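Local coordinates for protein 433aa long hypothetical phosphoribosylglycinamide formyl transferase (Pyrococcus horikoshii, PDB 2DWC) that is probably an enzyme of the ATP-grasp superfamily, with a PurT-like C-terminal region, and binds adenosine-5'-diphosphate, at residues W75-I86 / L98-V109. Sequence-based numbering, arbitrary orientation.
Sequences WSVVEREKPDAI and LFEFEKDGYFVV
The Phe101 ring turns its edge to one face of the Trp75 indole, a T-shaped pair with planes at 83° and CE1 of Phe101 3.5 Å from CD2 of Trp75. At the indole edge, Trp75 NE1 donates to Glu100 OE1 (2.8 Å), close to the ring plane and on the anti side of the carboxylate. The other oxygen of Glu100 pairs with Lys71. Asp104 lies farther along the same edge. Val78 forks between two rings in CH-pi contacts: CG2 sits over a face of Phe101, 3.7 Å from its centroid, and chi1 of 170° sets CG1 anti to the backbone N, over a face of Tyr106, 3.8 Å from its centroid. One water accepts from Tyr106 OH and donates to Glu79 OE2 and Asp104 OD2, probably easing the closeness of the carboxylates. Ile86 CD1 packs against Phe101 and Tyr106 CB. Gly105 ends helix 95-103 in a Schellman motif. Beyond it, Ile86 N donates to Phe107 O (2.8 Å) and Val109 N to Ile86 O (3.1 Å). The loop thus runs beside strand 85-88, outermost in this chain's parallel, Rossmann-like preATP-grasp sheet. Leu23 and Leu25 of neighbouring strand 21-25 touch Val78 and Ile86, while helix 313-322 packs on Ala85, Phe107 and Val109.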
loop_
_atom_site.group_PDB
_atom_site.type_symbol
_atom_site.label_atom_id
_atom_site.label_comp_id
_atom_site.label_asym_id
_atom_site.label_seq_id
_atom_site.Cartn_x
_atom_site.Cartn_y
_atom_site.Cartn_z
ATOM N N TRP B 75 -19.405 -8.074 -22.124
ATOM C CA TRP B 75 -18.694 -8.850 -23.135
ATOM C C TRP B 75 -17.780 -7.961 -24.006
ATOM O O TRP B 75 -16.703 -8.346 -24.442
ATOM C CB TRP B 75 -19.701 -9.572 -24.050
ATOM C CG TRP B 75 -19.781 -11.058 -23.764
ATOM C CD1 TRP B 75 -20.889 -11.754 -23.359
ATOM C CD2 TRP B 75 -18.712 -12.015 -23.874
ATOM N NE1 TRP B 75 -20.574 -13.104 -23.229
ATOM C CE2 TRP B 75 -19.246 -13.283 -23.533
ATOM C CE3 TRP B 75 -17.360 -11.926 -24.232
ATOM C CZ2 TRP B 75 -18.461 -14.448 -23.542
ATOM C CZ3 TRP B 75 -16.577 -13.089 -24.243
ATOM C CH2 TRP B 75 -17.143 -14.332 -23.897
ATOM N N SER B 76 -18.238 -6.748 -24.283
ATOM C CA SER B 76 -17.436 -5.868 -25.118
ATOM C C SER B 76 -16.122 -5.588 -24.389
ATOM O O SER B 76 -15.033 -5.626 -24.961
ATOM C CB SER B 76 -18.208 -4.542 -25.383
ATOM O OG SER B 76 -17.408 -3.674 -26.162
ATOM N N VAL B 77 -16.213 -5.347 -23.093
ATOM C CA VAL B 77 -14.992 -5.092 -22.336
ATOM C C VAL B 77 -14.098 -6.340 -22.286
ATOM O O VAL B 77 -12.888 -6.269 -22.501
ATOM C CB VAL B 77 -15.347 -4.669 -20.882
ATOM C CG1 VAL B 77 -14.027 -4.442 -20.093
ATOM C CG2 VAL B 77 -16.181 -3.353 -20.917
ATOM N N VAL B 78 -14.687 -7.478 -21.977
ATOM C CA VAL B 78 -13.883 -8.713 -21.891
ATOM C C VAL B 78 -13.239 -9.057 -23.240
ATOM O O VAL B 78 -12.052 -9.401 -23.295
ATOM C CB VAL B 78 -14.738 -9.910 -21.381
ATOM C CG1 VAL B 78 -13.934 -11.252 -21.538
ATOM C CG2 VAL B 78 -15.130 -9.670 -19.886
ATOM N N GLU B 79 -13.971 -8.909 -24.343
ATOM C CA GLU B 79 -13.365 -9.217 -25.615
ATOM C C GLU B 79 -12.235 -8.266 -25.962
ATOM O O GLU B 79 -11.238 -8.646 -26.597
ATOM C CB GLU B 79 -14.403 -9.206 -26.744
ATOM C CG GLU B 79 -15.149 -10.481 -26.876
ATOM C CD GLU B 79 -14.215 -11.649 -27.295
ATOM O OE1 GLU B 79 -13.323 -11.448 -28.156
ATOM O OE2 GLU B 79 -14.399 -12.753 -26.750
ATOM N N ARG B 80 -12.393 -6.998 -25.595
ATOM C CA ARG B 80 -11.325 -6.042 -25.873
ATOM C C ARG B 80 -10.062 -6.303 -25.071
ATOM O O ARG B 80 -8.952 -6.241 -25.589
ATOM C CB ARG B 80 -11.807 -4.601 -25.557
ATOM C CG ARG B 80 -12.788 -4.049 -26.617
ATOM C CD ARG B 80 -13.268 -2.662 -26.237
ATOM N NE ARG B 80 -12.177 -1.680 -26.074
ATOM C CZ ARG B 80 -11.707 -0.925 -27.073
ATOM N NH1 ARG B 80 -10.738 -0.042 -26.859
ATOM N NH2 ARG B 80 -12.193 -1.074 -28.329
ATOM N N GLU B 81 -10.265 -6.593 -23.786
ATOM C CA GLU B 81 -9.170 -6.692 -22.837
ATOM C C GLU B 81 -8.517 -8.071 -22.637
ATOM O O GLU B 81 -7.335 -8.131 -22.272
ATOM C CB GLU B 81 -9.670 -6.160 -21.488
ATOM C CG GLU B 81 -10.082 -4.643 -21.499
ATOM C CD GLU B 81 -8.909 -3.695 -21.827
ATOM O OE1 GLU B 81 -9.157 -2.546 -22.307
ATOM O OE2 GLU B 81 -7.753 -4.094 -21.619
ATOM N N LYS B 82 -9.312 -9.125 -22.814
ATOM C CA LYS B 82 -8.824 -10.518 -22.664
ATOM C C LYS B 82 -7.953 -10.621 -21.439
ATOM O O LYS B 82 -6.765 -10.961 -21.499
ATOM C CB LYS B 82 -8.066 -10.918 -23.930
ATOM C CG LYS B 82 -8.963 -10.775 -25.147
ATOM C CD LYS B 82 -8.395 -11.482 -26.382
ATOM C CE LYS B 82 -9.471 -11.622 -27.446
ATOM N NZ LYS B 82 -9.709 -10.312 -28.082
ATOM N N PRO B 83 -8.562 -10.361 -20.265
ATOM C CA PRO B 83 -7.853 -10.396 -18.995
ATOM C C PRO B 83 -7.463 -11.802 -18.501
ATOM O O PRO B 83 -8.094 -12.782 -18.911
ATOM C CB PRO B 83 -8.839 -9.731 -18.055
ATOM C CG PRO B 83 -10.124 -10.173 -18.524
ATOM C CD PRO B 83 -10.007 -10.141 -20.064
ATOM N N ASP B 84 -6.428 -11.865 -17.629
ATOM C CA ASP B 84 -6.032 -13.149 -16.995
ATOM C C ASP B 84 -6.977 -13.528 -15.862
ATOM O O ASP B 84 -7.027 -14.703 -15.448
ATOM C CB ASP B 84 -4.595 -13.015 -16.452
ATOM C CG ASP B 84 -3.602 -12.847 -17.591
ATOM O OD1 ASP B 84 -3.214 -11.707 -17.906
ATOM O OD2 ASP B 84 -3.268 -13.861 -18.258
ATOM N N ALA B 85 -7.669 -12.538 -15.293
ATOM C CA ALA B 85 -8.662 -12.796 -14.252
ATOM C C ALA B 85 -9.718 -11.738 -14.293
ATOM O O ALA B 85 -9.391 -10.552 -14.455
ATOM C CB ALA B 85 -8.000 -12.798 -12.844
ATOM N N ILE B 86 -10.977 -12.174 -14.171
ATOM C CA ILE B 86 -12.167 -11.286 -14.117
ATOM C C ILE B 86 -12.583 -11.379 -12.645
ATOM O O ILE B 86 -12.935 -12.448 -12.155
ATOM C CB ILE B 86 -13.251 -11.840 -15.028
ATOM C CG1 ILE B 86 -12.729 -11.780 -16.447
ATOM C CG2 ILE B 86 -14.577 -11.019 -14.847
ATOM C CD1 ILE B 86 -13.726 -12.379 -17.470
ATOM N N LEU B 98 -21.057 -13.775 -16.538
ATOM C CA LEU B 98 -19.959 -14.476 -15.862
ATOM C C LEU B 98 -19.881 -15.940 -16.322
ATOM O O LEU B 98 -18.788 -16.456 -16.588
ATOM C CB LEU B 98 -20.120 -14.373 -14.326
ATOM C CG LEU B 98 -20.100 -12.958 -13.733
ATOM C CD1 LEU B 98 -20.226 -13.056 -12.171
ATOM C CD2 LEU B 98 -18.804 -12.228 -14.132
ATOM N N PHE B 99 -21.020 -16.617 -16.448
ATOM C CA PHE B 99 -20.958 -18.022 -16.862
ATOM C C PHE B 99 -20.476 -18.110 -18.295
ATOM O O PHE B 99 -19.744 -19.033 -18.635
ATOM C CB PHE B 99 -22.343 -18.713 -16.777
ATOM C CG PHE B 99 -22.774 -19.071 -15.360
ATOM C CD1 PHE B 99 -23.736 -18.330 -14.691
ATOM C CD2 PHE B 99 -22.226 -20.185 -14.729
ATOM C CE1 PHE B 99 -24.160 -18.687 -13.422
ATOM C CE2 PHE B 99 -22.645 -20.562 -13.439
ATOM C CZ PHE B 99 -23.604 -19.821 -12.795
ATOM N N GLU B 100 -20.877 -17.143 -19.137
ATOM C CA GLU B 100 -20.450 -17.197 -20.540
ATOM C C GLU B 100 -18.936 -16.949 -20.688
ATOM O O GLU B 100 -18.271 -17.591 -21.503
ATOM C CB GLU B 100 -21.221 -16.172 -21.353
ATOM C CG GLU B 100 -22.676 -16.588 -21.549
ATOM C CD GLU B 100 -23.486 -15.620 -22.361
ATOM O OE1 GLU B 100 -22.891 -14.746 -23.050
ATOM O OE2 GLU B 100 -24.735 -15.750 -22.303
ATOM N N PHE B 101 -18.398 -16.005 -19.900
ATOM C CA PHE B 101 -16.957 -15.729 -19.968
ATOM C C PHE B 101 -16.183 -17.013 -19.667
ATOM O O PHE B 101 -15.196 -17.359 -20.331
ATOM C CB PHE B 101 -16.499 -14.663 -18.943
ATOM C CG PHE B 101 -17.204 -13.316 -19.067
ATOM C CD1 PHE B 101 -17.665 -12.873 -20.314
ATOM C CD2 PHE B 101 -17.404 -12.512 -17.938
ATOM C CE1 PHE B 101 -18.349 -11.608 -20.431
ATOM C CE2 PHE B 101 -18.086 -11.242 -18.034
ATOM C CZ PHE B 101 -18.560 -10.810 -19.308
ATOM N N GLU B 102 -16.611 -17.676 -18.608
ATOM C CA GLU B 102 -15.916 -18.906 -18.163
ATOM C C GLU B 102 -15.992 -19.986 -19.216
ATOM O O GLU B 102 -14.984 -20.665 -19.505
ATOM C CB GLU B 102 -16.569 -19.301 -16.824
ATOM C CG GLU B 102 -16.060 -20.465 -16.084
ATOM C CD GLU B 102 -16.809 -20.530 -14.760
ATOM O OE1 GLU B 102 -17.978 -21.008 -14.767
ATOM O OE2 GLU B 102 -16.243 -20.050 -13.740
ATOM N N LYS B 103 -17.185 -20.151 -19.802
ATOM C CA LYS B 103 -17.381 -21.132 -20.861
ATOM C C LYS B 103 -16.486 -20.866 -22.046
ATOM O O LYS B 103 -16.072 -21.782 -22.754
ATOM C CB LYS B 103 -18.855 -21.126 -21.318
ATOM C CG LYS B 103 -19.627 -22.364 -20.976
ATOM C CD LYS B 103 -21.104 -22.225 -21.375
ATOM C CE LYS B 103 -21.259 -21.653 -22.798
ATOM N NZ LYS B 103 -20.771 -22.553 -23.906
ATOM N N ASP B 104 -16.164 -19.594 -22.262
ATOM C CA ASP B 104 -15.313 -19.194 -23.370
ATOM C C ASP B 104 -13.838 -19.152 -23.010
ATOM O O ASP B 104 -13.030 -18.613 -23.764
ATOM C CB ASP B 104 -15.763 -17.802 -23.867
ATOM C CG ASP B 104 -15.218 -17.452 -25.240
ATOM O OD1 ASP B 104 -15.251 -18.322 -26.127
ATOM O OD2 ASP B 104 -14.778 -16.292 -25.450
ATOM N N GLY B 105 -13.497 -19.661 -21.830
ATOM C CA GLY B 105 -12.108 -19.721 -21.434
ATOM C C GLY B 105 -11.503 -18.535 -20.682
ATOM O O GLY B 105 -10.277 -18.424 -20.640
ATOM N N TYR B 106 -12.328 -17.632 -20.137
ATOM C CA TYR B 106 -11.765 -16.529 -19.354
ATOM C C TYR B 106 -11.986 -16.895 -17.910
ATOM O O TYR B 106 -13.098 -17.317 -17.537
ATOM C CB TYR B 106 -12.494 -15.208 -19.632
ATOM C CG TYR B 106 -12.222 -14.730 -21.026
ATOM C CD1 TYR B 106 -13.135 -14.967 -22.046
ATOM C CD2 TYR B 106 -11.014 -14.105 -21.343
ATOM C CE1 TYR B 106 -12.864 -14.609 -23.353
ATOM C CE2 TYR B 106 -10.739 -13.728 -22.676
ATOM C CZ TYR B 106 -11.672 -13.994 -23.652
ATOM O OH TYR B 106 -11.412 -13.643 -24.950
ATOM N N PHE B 107 -10.986 -16.601 -17.072
ATOM C CA PHE B 107 -11.020 -17.001 -15.681
ATOM C C PHE B 107 -11.822 -16.043 -14.775
ATOM O O PHE B 107 -11.376 -14.939 -14.461
ATOM C CB PHE B 107 -9.569 -17.157 -15.166
ATOM C CG PHE B 107 -9.480 -17.599 -13.733
ATOM C CD1 PHE B 107 -10.308 -18.637 -13.259
ATOM C CD2 PHE B 107 -8.586 -16.991 -12.856
ATOM C CE1 PHE B 107 -10.247 -19.068 -11.917
ATOM C CE2 PHE B 107 -8.516 -17.433 -11.484
ATOM C CZ PHE B 107 -9.361 -18.474 -11.043
ATOM N N VAL B 108 -13.012 -16.490 -14.395
ATOM C CA VAL B 108 -13.903 -15.756 -13.493
ATOM C C VAL B 108 -13.638 -16.245 -12.069
ATOM O O VAL B 108 -13.631 -17.465 -11.794
ATOM C CB VAL B 108 -15.358 -16.014 -13.887
ATOM C CG1 VAL B 108 -16.320 -15.325 -12.926
ATOM C CG2 VAL B 108 -15.581 -15.501 -15.327
ATOM N N VAL B 109 -13.434 -15.291 -11.162
ATOM C CA VAL B 109 -13.060 -15.569 -9.769
ATOM C C VAL B 109 -14.225 -15.579 -8.797
ATOM O O VAL B 109 -15.074 -14.680 -8.829
ATOM C CB VAL B 109 -12.100 -14.450 -9.286
ATOM C CG1 VAL B 109 -11.882 -14.505 -7.755
ATOM C CG2 VAL B 109 -10.776 -14.561 -10.068
HETATM O O HOH W 1 -12.878 -14.924 -27.352
HETATM O O HOH W 2 -8.641 -15.501 -18.442
#